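Aspartate semialdehyde dehydrogenase (Francisella tularensis subsp. tularensis, PDB 4WOJ) probably catalyses the NADPH-dependent reductive dephosphorylation of L-aspartyl-4-phosphate to L-aspartate-semialdehyde, an early step toward lysine, methionine and threonine, and works as a homodimer. Local coordinates at residues R274-A279 against G350-W355; L148-L153 against I329-I334; V162-Y167 against Q278-K283. All coordinates share one frame; numbering follows the deposited sequence.

Contact 1: R274-A279 against G350-W355; sequences RSHSQA and GDQLLW
Arg274 grips the carboxylate of Asp351 side-on in a salt bridge. NE meets the syn lone pair of OD2 at 2.7 Å, and NH2 of Arg274 reaches OD1 of Asp351 at 2.9 Å in a straighter bond (165°), although the two planes stand 56° apart. A bend at chi3 (-49°) turns the guanidinium to its partner. On its anti side OD1 also accepts from Leu354 N, a capping bond in the turn that leads into the helix, and OD2 has a further donor in Gly325 N.

Backbone bonds join the strand ends: His276 and Gly350 form an antiparallel hydrogen-bonded pair, and Gln352 N, just past it, donates to Arg274 O at 2.6 Å.

Carbon groups lie over one face of each flat group. Leu353 CD1 sits 3.8 Å above the plane of the Arg274 guanidinium, over its centre. Gln352 CB makes a CH-pi contact with the His276 ring, 3.9 Å from its centroid, while OE1 of Gln352 bonds Ser171 OG.

His276, the predicted proton acceptor, lies beside the predicted nucleophile Cys141. Its backbone is paired to Gly350 and one ring face is covered by Gln352, consistent with strand and turn together setting the imidazole in place for catalysis.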
loop_
_atom_site.group_PDB
_atom_site.type_symbol
_atom_site.label_atom_id
_atom_site.label_comp_id
_atom_site.label_asym_id
_atom_site.label_seq_id
_atom_site.Cartn_x
_atom_site.Cartn_y
_atom_site.Cartn_z
ATOM N N ARG B 274 -1.917 -7.013 -11.545
ATOM C CA ARG B 274 -3.116 -7.862 -11.412
ATOM C C ARG B 274 -3.374 -8.523 -10.073
ATOM O O ARG B 274 -4.387 -9.189 -9.915
ATOM C CB ARG B 274 -3.207 -8.925 -12.510
ATOM C CG ARG B 274 -1.903 -9.576 -12.916
ATOM C CD ARG B 274 -2.142 -10.703 -13.898
ATOM N NE ARG B 274 -3.167 -11.654 -13.511
ATOM C CZ ARG B 274 -3.674 -12.586 -14.324
ATOM N NH1 ARG B 274 -3.245 -12.684 -15.597
ATOM N NH2 ARG B 274 -4.614 -13.436 -13.876
ATOM N N SER B 275 -2.528 -8.274 -9.092
ATOM C CA SER B 275 -2.738 -8.830 -7.799
ATOM C C SER B 275 -3.092 -7.781 -6.730
ATOM O O SER B 275 -2.416 -6.761 -6.631
ATOM C CB SER B 275 -1.516 -9.609 -7.395
ATOM O OG SER B 275 -1.607 -10.903 -7.936
ATOM N N HIS B 276 -4.191 -8.012 -5.995
ATOM C CA HIS B 276 -4.564 -7.116 -4.891
ATOM C C HIS B 276 -3.923 -7.598 -3.645
ATOM O O HIS B 276 -3.962 -8.785 -3.377
ATOM C CB HIS B 276 -6.056 -7.024 -4.677
ATOM C CG HIS B 276 -6.768 -6.286 -5.770
ATOM N ND1 HIS B 276 -6.104 -5.602 -6.759
ATOM C CD2 HIS B 276 -8.085 -6.123 -6.027
ATOM C CE1 HIS B 276 -6.977 -5.053 -7.580
ATOM N NE2 HIS B 276 -8.187 -5.358 -7.161
ATOM N N SER B 277 -3.284 -6.680 -2.933
ATOM C CA SER B 277 -2.735 -6.987 -1.658
ATOM C C SER B 277 -3.539 -6.269 -0.563
ATOM O O SER B 277 -4.218 -5.276 -0.804
ATOM C CB SER B 277 -1.267 -6.633 -1.566
ATOM O OG SER B 277 -0.556 -7.086 -2.686
ATOM N N GLN B 278 -3.455 -6.801 0.636
ATOM C CA GLN B 278 -4.271 -6.338 1.757
ATOM C C GLN B 278 -3.571 -6.633 3.055
ATOM O O GLN B 278 -3.280 -7.782 3.337
ATOM C CB GLN B 278 -5.622 -7.083 1.787
ATOM C CG GLN B 278 -6.639 -6.567 0.803
ATOM C CD GLN B 278 -7.988 -7.221 0.869
ATOM O OE1 GLN B 278 -8.252 -8.186 0.191
ATOM N NE2 GLN B 278 -8.890 -6.625 1.632
ATOM N N ALA B 279 -3.370 -5.588 3.849
ATOM C CA ALA B 279 -3.037 -5.682 5.251
ATOM C C ALA B 279 -4.310 -5.728 6.124
ATOM O O ALA B 279 -5.114 -4.818 6.143
ATOM C CB ALA B 279 -2.171 -4.514 5.650
ATOM N N GLY B 350 -3.740 -11.843 -3.546
ATOM C CA GLY B 350 -4.360 -12.724 -4.541
ATOM C C GLY B 350 -4.657 -12.035 -5.837
ATOM O O GLY B 350 -4.586 -10.809 -5.932
ATOM N N ASP B 351 -4.979 -12.824 -6.855
ATOM C CA ASP B 351 -5.057 -12.344 -8.235
ATOM C C ASP B 351 -6.414 -11.763 -8.543
ATOM O O ASP B 351 -7.419 -12.459 -8.456
ATOM C CB ASP B 351 -4.813 -13.487 -9.204
ATOM C CG ASP B 351 -4.729 -13.013 -10.643
ATOM O OD1 ASP B 351 -5.777 -12.841 -11.298
ATOM O OD2 ASP B 351 -3.599 -12.746 -11.077
ATOM N N GLN B 352 -6.447 -10.507 -8.944
ATOM C CA GLN B 352 -7.702 -9.804 -9.143
ATOM C C GLN B 352 -8.581 -10.439 -10.181
ATOM O O GLN B 352 -9.796 -10.507 -10.006
ATOM C CB GLN B 352 -7.438 -8.343 -9.520
ATOM C CG GLN B 352 -8.679 -7.489 -9.600
ATOM C CD GLN B 352 -9.185 -7.316 -11.007
ATOM O OE1 GLN B 352 -8.415 -7.015 -11.916
ATOM N NE2 GLN B 352 -10.498 -7.481 -11.199
ATOM N N LEU B 353 -7.964 -10.873 -11.275
ATOM C CA LEU B 353 -8.679 -11.395 -12.432
ATOM C C LEU B 353 -9.280 -12.763 -12.230
ATOM O O LEU B 353 -10.300 -13.082 -12.800
ATOM C CB LEU B 353 -7.746 -11.392 -13.627
ATOM C CG LEU B 353 -7.405 -9.962 -14.066
ATOM C CD1 LEU B 353 -6.341 -9.918 -15.129
ATOM C CD2 LEU B 353 -8.630 -9.237 -14.597
ATOM N N LEU B 354 -8.666 -13.580 -11.399
ATOM C CA LEU B 354 -9.105 -14.950 -11.204
ATOM C C LEU B 354 -10.054 -15.041 -9.987
ATOM O O LEU B 354 -11.260 -14.917 -10.097
ATOM C CB LEU B 354 -7.885 -15.836 -10.968
ATOM C CG LEU B 354 -6.938 -16.065 -12.119
ATOM C CD1 LEU B 354 -5.616 -16.655 -11.688
ATOM C CD2 LEU B 354 -7.562 -16.973 -13.164
ATOM N N TRP B 355 -9.515 -15.246 -8.818
ATOM C CA TRP B 355 -10.413 -15.335 -7.635
ATOM C C TRP B 355 -11.179 -14.026 -7.416
ATOM O O TRP B 355 -12.351 -14.014 -7.011
ATOM C CB TRP B 355 -9.650 -15.775 -6.392
ATOM C CG TRP B 355 -9.648 -17.261 -6.218
ATOM C CD1 TRP B 355 -8.562 -18.072 -6.064
ATOM C CD2 TRP B 355 -10.784 -18.110 -6.204
ATOM N NE1 TRP B 355 -8.959 -19.373 -5.949
ATOM C CE2 TRP B 355 -10.324 -19.422 -6.021
ATOM C CE3 TRP B 355 -12.147 -17.887 -6.315
ATOM C CZ2 TRP B 355 -11.175 -20.502 -5.947
ATOM C CZ3 TRP B 355 -12.987 -18.954 -6.241
ATOM C CH2 TRP B 355 -12.507 -20.251 -6.062
#

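Contact 2: L148-L153 against I329-I334; sequences LAIAGL and IAIGRI
Ala149 presents a low bump to the strand 329-334, and the branched side chains of Ile329 and Ile331 close round it. CG2 of Ile329 presses against the backbone as well as the methyl, 3.5 Å from Ala149 CA and 3.6 Å from Ala149 CB. Two residues along the strand, CD1 of Ile331 comes within 3.9 Å of Ala149 O and 4.2 Å of Ala149 CB. With CG1 anti to the backbone N (chi1 169°) and the chain extended beyond it, Ile331 sends this methyl out toward the helix. The small side chain of Ala149 lets the strand come close here, with Ala149 CA 6.0 Å from Ile329 CA.

This is helix-on-sheet packing within the dimerisation domain: helix 141-149, which starts at the predicted nucleophile Cys141, lays its C-terminal end against strand 329-336 of the mixed sheet. Ile329 and Ile331 point to the helix, whereas Ala330 between them points away, as the alternation of a strand requires.

Leu148 and Ile150 flank the alanine. CB of Leu148 rests on CG1 of Ile329 at 4.1 Å, and Trp355 of helix 354-369 packs against both residues. Ile150, where the chain breaks from one helix to the next, touches the CD1 methyl of Ile331 with CG2 at 4.3 Å, a looser contact; Ile297 of helix 290-298 also packs on Ile331.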
loop_
_atom_site.group_PDB
_atom_site.type_symbol
_atom_site.label_atom_id
_atom_site.label_comp_id
_atom_site.label_asym_id
_atom_site.label_seq_id
_atom_site.Cartn_x
_atom_site.Cartn_y
_atom_site.Cartn_z
ATOM N N LEU B 148 -11.766 -15.333 1.328
ATOM C CA LEU B 148 -11.012 -16.570 1.068
ATOM C C LEU B 148 -9.761 -16.709 1.942
ATOM O O LEU B 148 -9.427 -17.803 2.373
ATOM C CB LEU B 148 -10.602 -16.688 -0.433
ATOM C CG LEU B 148 -11.734 -16.919 -1.434
ATOM C CD1 LEU B 148 -11.297 -16.576 -2.861
ATOM C CD2 LEU B 148 -12.215 -18.355 -1.373
ATOM N N ALA B 149 -9.050 -15.627 2.172
ATOM C CA ALA B 149 -7.817 -15.707 2.936
ATOM C C ALA B 149 -8.096 -16.074 4.418
ATOM O O ALA B 149 -7.437 -16.936 4.991
ATOM C CB ALA B 149 -7.079 -14.400 2.862
ATOM N N ILE B 150 -9.084 -15.432 5.019
ATOM C CA ILE B 150 -9.438 -15.742 6.411
ATOM C C ILE B 150 -10.730 -16.578 6.515
ATOM O O ILE B 150 -11.426 -16.557 7.535
ATOM C CB ILE B 150 -9.554 -14.464 7.248
ATOM C CG1 ILE B 150 -10.524 -13.475 6.612
ATOM C CG2 ILE B 150 -8.181 -13.833 7.375
ATOM C CD1 ILE B 150 -10.854 -12.298 7.499
ATOM N N ALA B 151 -11.005 -17.338 5.459
ATOM C CA ALA B 151 -12.179 -18.184 5.412
ATOM C C ALA B 151 -12.315 -19.102 6.633
ATOM O O ALA B 151 -13.411 -19.358 7.094
ATOM C CB ALA B 151 -12.178 -19.011 4.135
ATOM N N GLY B 152 -11.180 -19.606 7.109
ATOM C CA GLY B 152 -11.145 -20.617 8.145
ATOM C C GLY B 152 -11.522 -20.048 9.495
ATOM O O GLY B 152 -11.910 -20.778 10.364
ATOM N N LEU B 153 -11.375 -18.746 9.654
ATOM C CA LEU B 153 -11.905 -18.025 10.805
ATOM C C LEU B 153 -13.397 -17.643 10.617
ATOM O O LEU B 153 -14.191 -17.680 11.570
ATOM C CB LEU B 153 -11.031 -16.799 11.073
ATOM C CG LEU B 153 -9.563 -17.104 11.426
ATOM C CD1 LEU B 153 -8.703 -15.863 11.339
ATOM C CD2 LEU B 153 -9.432 -17.676 12.822
ATOM N N ILE B 329 -4.145 -17.927 -2.803
ATOM C CA ILE B 329 -4.497 -16.846 -1.900
ATOM C C ILE B 329 -3.345 -16.852 -0.895
ATOM O O ILE B 329 -3.356 -17.616 0.079
ATOM C CB ILE B 329 -5.874 -17.144 -1.203
ATOM C CG1 ILE B 329 -6.955 -17.318 -2.258
ATOM C CG2 ILE B 329 -6.280 -16.055 -0.232
ATOM C CD1 ILE B 329 -7.071 -16.121 -3.194
ATOM N N ALA B 330 -2.320 -16.060 -1.148
ATOM C CA ALA B 330 -1.206 -16.046 -0.211
ATOM C C ALA B 330 -1.547 -15.168 1.022
ATOM O O ALA B 330 -2.254 -14.165 0.941
ATOM C CB ALA B 330 0.057 -15.579 -0.883
ATOM N N ILE B 331 -1.082 -15.599 2.174
ATOM C CA ILE B 331 -1.377 -14.885 3.415
ATOM C C ILE B 331 -0.297 -15.116 4.417
ATOM O O ILE B 331 0.078 -16.248 4.690
ATOM C CB ILE B 331 -2.710 -15.321 3.988
ATOM C CG1 ILE B 331 -2.875 -14.752 5.428
ATOM C CG2 ILE B 331 -2.844 -16.811 3.945
ATOM C CD1 ILE B 331 -4.274 -14.860 5.925
ATOM N N GLY B 332 0.252 -14.041 4.925
ATOM C CA GLY B 332 1.442 -14.133 5.758
ATOM C C GLY B 332 1.567 -12.997 6.726
ATOM O O GLY B 332 0.644 -12.256 6.916
ATOM N N ARG B 333 2.729 -12.896 7.350
ATOM C CA ARG B 333 2.999 -11.892 8.331
ATOM C C ARG B 333 1.960 -12.042 9.458
ATOM O O ARG B 333 1.586 -11.087 10.096
ATOM C CB ARG B 333 2.986 -10.495 7.711
ATOM C CG ARG B 333 3.993 -10.275 6.581
ATOM C CD ARG B 333 5.451 -10.422 6.996
ATOM N NE ARG B 333 5.674 -9.985 8.376
ATOM C CZ ARG B 333 5.845 -8.726 8.793
ATOM N NH1 ARG B 333 5.812 -7.703 7.950
ATOM N NH2 ARG B 333 6.046 -8.486 10.093
ATOM N N ILE B 334 1.525 -13.270 9.685
ATOM C CA ILE B 334 0.507 -13.565 10.655
ATOM C C ILE B 334 1.092 -13.413 12.050
ATOM O O ILE B 334 1.947 -14.158 12.455
ATOM C CB ILE B 334 -0.067 -14.987 10.484
ATOM C CG1 ILE B 334 -0.710 -15.132 9.098
ATOM C CG2 ILE B 334 -1.086 -15.285 11.582
ATOM C CD1 ILE B 334 -0.788 -16.556 8.584
#

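Contact 3: V162-Y167 against Q278-K283; sequences VNSSTY and QALTVK
Asn163 and Thr281 face each other as an antiparallel hydrogen-bonded pair, and their backbones exchange two bonds: Asn163 N gives to Thr281 O and Thr281 N gives to Asn163 O, each 2.8 Å and in the carbonyl plane. Two residues along, Ser165 N gives to Ala279 O and Ala279 N to Ser165 O, each at 3.1 Å.

On the face carrying Ser164, Thr166 and Gln278, Gln278 and Ser164 pair with each other. NE2 of Gln278 donates to Ser164 OG at 2.7 Å in a nearly straight bond (168°), with the hydroxyl close to the plane of the amide. Ser164 OG stands anti to its own backbone N (chi1 168°), which brings it across to this amide. Thr166 CG2 lies alongside the Gln278 chain, and Thr166 OG1 has Gln168 OE1 and Val268 N as partners.

The face of Asn163 and Thr281 holds a water. It accepts from Asn163 ND2 at 2.6 Å and donates to Thr281 OG1 at 2.8 Å and to Ala279 O, so this carbonyl serves Ser165 N and the water together. Asn163 OD1 bonds Thr281 OG1 of the second subunit, and Tyr167 OH bonds Thr166 O of the second subunit.

Antiparallel strands with one face toward the helix that starts at the predicted nucleophile Cys141 and the other toward the partner's equivalent strands are typical of the dimerisation domain of aspartate-semialdehyde dehydrogenases.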
loop_
_atom_site.group_PDB
_atom_site.type_symbol
_atom_site.label_atom_id
_atom_site.label_comp_id
_atom_site.label_asym_id
_atom_site.label_seq_id
_atom_site.Cartn_x
_atom_site.Cartn_y
_atom_site.Cartn_z
ATOM N N VAL B 162 -13.047 -6.618 10.887
ATOM C CA VAL B 162 -11.840 -6.548 10.044
ATOM C C VAL B 162 -11.506 -5.142 9.545
ATOM O O VAL B 162 -12.291 -4.543 8.826
ATOM C CB VAL B 162 -12.021 -7.395 8.753
ATOM C CG1 VAL B 162 -10.728 -7.457 7.987
ATOM C CG2 VAL B 162 -12.549 -8.788 9.081
ATOM N N ASN B 163 -10.335 -4.623 9.909
ATOM C CA ASN B 163 -9.787 -3.477 9.207
ATOM C C ASN B 163 -8.957 -3.985 8.040
ATOM O O ASN B 163 -8.068 -4.827 8.269
ATOM C CB ASN B 163 -8.891 -2.674 10.097
ATOM C CG ASN B 163 -8.500 -1.354 9.463
ATOM O OD1 ASN B 163 -9.258 -0.396 9.529
ATOM N ND2 ASN B 163 -7.303 -1.277 8.893
ATOM N N SER B 164 -9.258 -3.522 6.815
ATOM C CA SER B 164 -8.408 -3.779 5.660
ATOM C C SER B 164 -7.873 -2.496 5.029
ATOM O O SER B 164 -8.619 -1.562 4.768
ATOM C CB SER B 164 -9.145 -4.579 4.603
ATOM O OG SER B 164 -8.411 -4.602 3.360
ATOM N N SER B 165 -6.571 -2.457 4.795
ATOM C CA SER B 165 -5.921 -1.411 3.982
ATOM C C SER B 165 -5.415 -2.090 2.703
ATOM O O SER B 165 -4.609 -2.975 2.766
ATOM C CB SER B 165 -4.736 -0.786 4.719
ATOM O OG SER B 165 -5.113 -0.191 5.960
ATOM N N THR B 166 -5.909 -1.672 1.546
ATOM C CA THR B 166 -5.634 -2.366 0.343
ATOM C C THR B 166 -4.615 -1.629 -0.494
ATOM O O THR B 166 -4.359 -0.438 -0.307
ATOM C CB THR B 166 -6.864 -2.584 -0.523
ATOM O OG1 THR B 166 -7.160 -1.381 -1.231
ATOM C CG2 THR B 166 -8.057 -3.014 0.326
ATOM N N TYR B 167 -3.999 -2.414 -1.352
ATOM C CA TYR B 167 -2.901 -2.018 -2.202
ATOM C C TYR B 167 -3.343 -2.660 -3.478
ATOM O O TYR B 167 -3.015 -3.797 -3.752
ATOM C CB TYR B 167 -1.600 -2.644 -1.733
ATOM C CG TYR B 167 -1.070 -2.291 -0.315
ATOM C CD1 TYR B 167 -1.701 -2.714 0.846
ATOM C CD2 TYR B 167 0.123 -1.590 -0.174
ATOM C CE1 TYR B 167 -1.187 -2.393 2.120
ATOM C CE2 TYR B 167 0.652 -1.273 1.073
ATOM C CZ TYR B 167 -0.011 -1.676 2.224
ATOM O OH TYR B 167 0.555 -1.308 3.429
ATOM N N GLN B 278 -3.455 -6.801 0.636
ATOM C CA GLN B 278 -4.271 -6.338 1.757
ATOM C C GLN B 278 -3.571 -6.633 3.055
ATOM O O GLN B 278 -3.280 -7.782 3.337
ATOM C CB GLN B 278 -5.622 -7.083 1.787
ATOM C CG GLN B 278 -6.639 -6.567 0.803
ATOM C CD GLN B 278 -7.988 -7.221 0.869
ATOM O OE1 GLN B 278 -8.252 -8.186 0.191
ATOM N NE2 GLN B 278 -8.890 -6.625 1.632
ATOM N N ALA B 279 -3.370 -5.588 3.849
ATOM C CA ALA B 279 -3.037 -5.682 5.251
ATOM C C ALA B 279 -4.310 -5.728 6.124
ATOM O O ALA B 279 -5.114 -4.818 6.143
ATOM C CB ALA B 279 -2.171 -4.514 5.650
ATOM N N LEU B 280 -4.466 -6.807 6.870
ATOM C CA LEU B 280 -5.652 -7.048 7.611
ATOM C C LEU B 280 -5.332 -6.923 9.060
ATOM O O LEU B 280 -4.289 -7.367 9.515
ATOM C CB LEU B 280 -6.212 -8.426 7.325
ATOM C CG LEU B 280 -6.608 -8.707 5.885
ATOM C CD1 LEU B 280 -7.335 -10.032 5.879
ATOM C CD2 LEU B 280 -7.484 -7.652 5.251
ATOM N N THR B 281 -6.233 -6.267 9.782
ATOM C CA THR B 281 -6.191 -6.257 11.243
ATOM C C THR B 281 -7.534 -6.772 11.685
ATOM O O THR B 281 -8.567 -6.175 11.412
ATOM C CB THR B 281 -5.895 -4.862 11.772
ATOM O OG1 THR B 281 -4.651 -4.399 11.206
ATOM C CG2 THR B 281 -5.766 -4.866 13.280
ATOM N N VAL B 282 -7.520 -7.942 12.294
ATOM C CA VAL B 282 -8.746 -8.700 12.538
ATOM C C VAL B 282 -8.951 -8.839 14.035
ATOM O O VAL B 282 -8.025 -9.298 14.739
ATOM C CB VAL B 282 -8.691 -10.103 11.946
ATOM C CG1 VAL B 282 -10.030 -10.776 12.087
ATOM C CG2 VAL B 282 -8.309 -10.056 10.459
ATOM N N LYS B 283 -10.136 -8.423 14.513
ATOM C CA LYS B 283 -10.495 -8.605 15.920
ATOM C C LYS B 283 -11.318 -9.872 15.995
ATOM O O LYS B 283 -12.266 -10.042 15.250
ATOM C CB LYS B 283 -11.300 -7.444 16.444
ATOM C CG LYS B 283 -11.635 -7.575 17.918
ATOM C CD LYS B 283 -12.462 -6.404 18.398
ATOM C CE LYS B 283 -12.423 -6.288 19.900
ATOM N NZ LYS B 283 -11.136 -5.694 20.352
HETATM O O HOH W 1 -5.620 -3.212 8.819
#

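From the N terminus the chain first makes the parallel sheet of the NAD-binding domain, then reaches helix 141-149 and segment 148-153. Contact 2 closes the longest loop, back from strand 329-336. Contact 3 is nested inside it, joining strand 159-167 to strand 275-284. Contact 1 begins on that same strand, sharing Gln278 and Ala279 with contact 3, and ends at 350-355, beyond 329-334; it therefore crosses contact 2. Strands 159-167, 275-284, 343-351 and 329-336 lie in this order in the mixed sheet. Trp355 packs on Leu148 and Ile329, joining contacts 1 and 2, while Ile150 touches Leu280 and Val162 of contact 3.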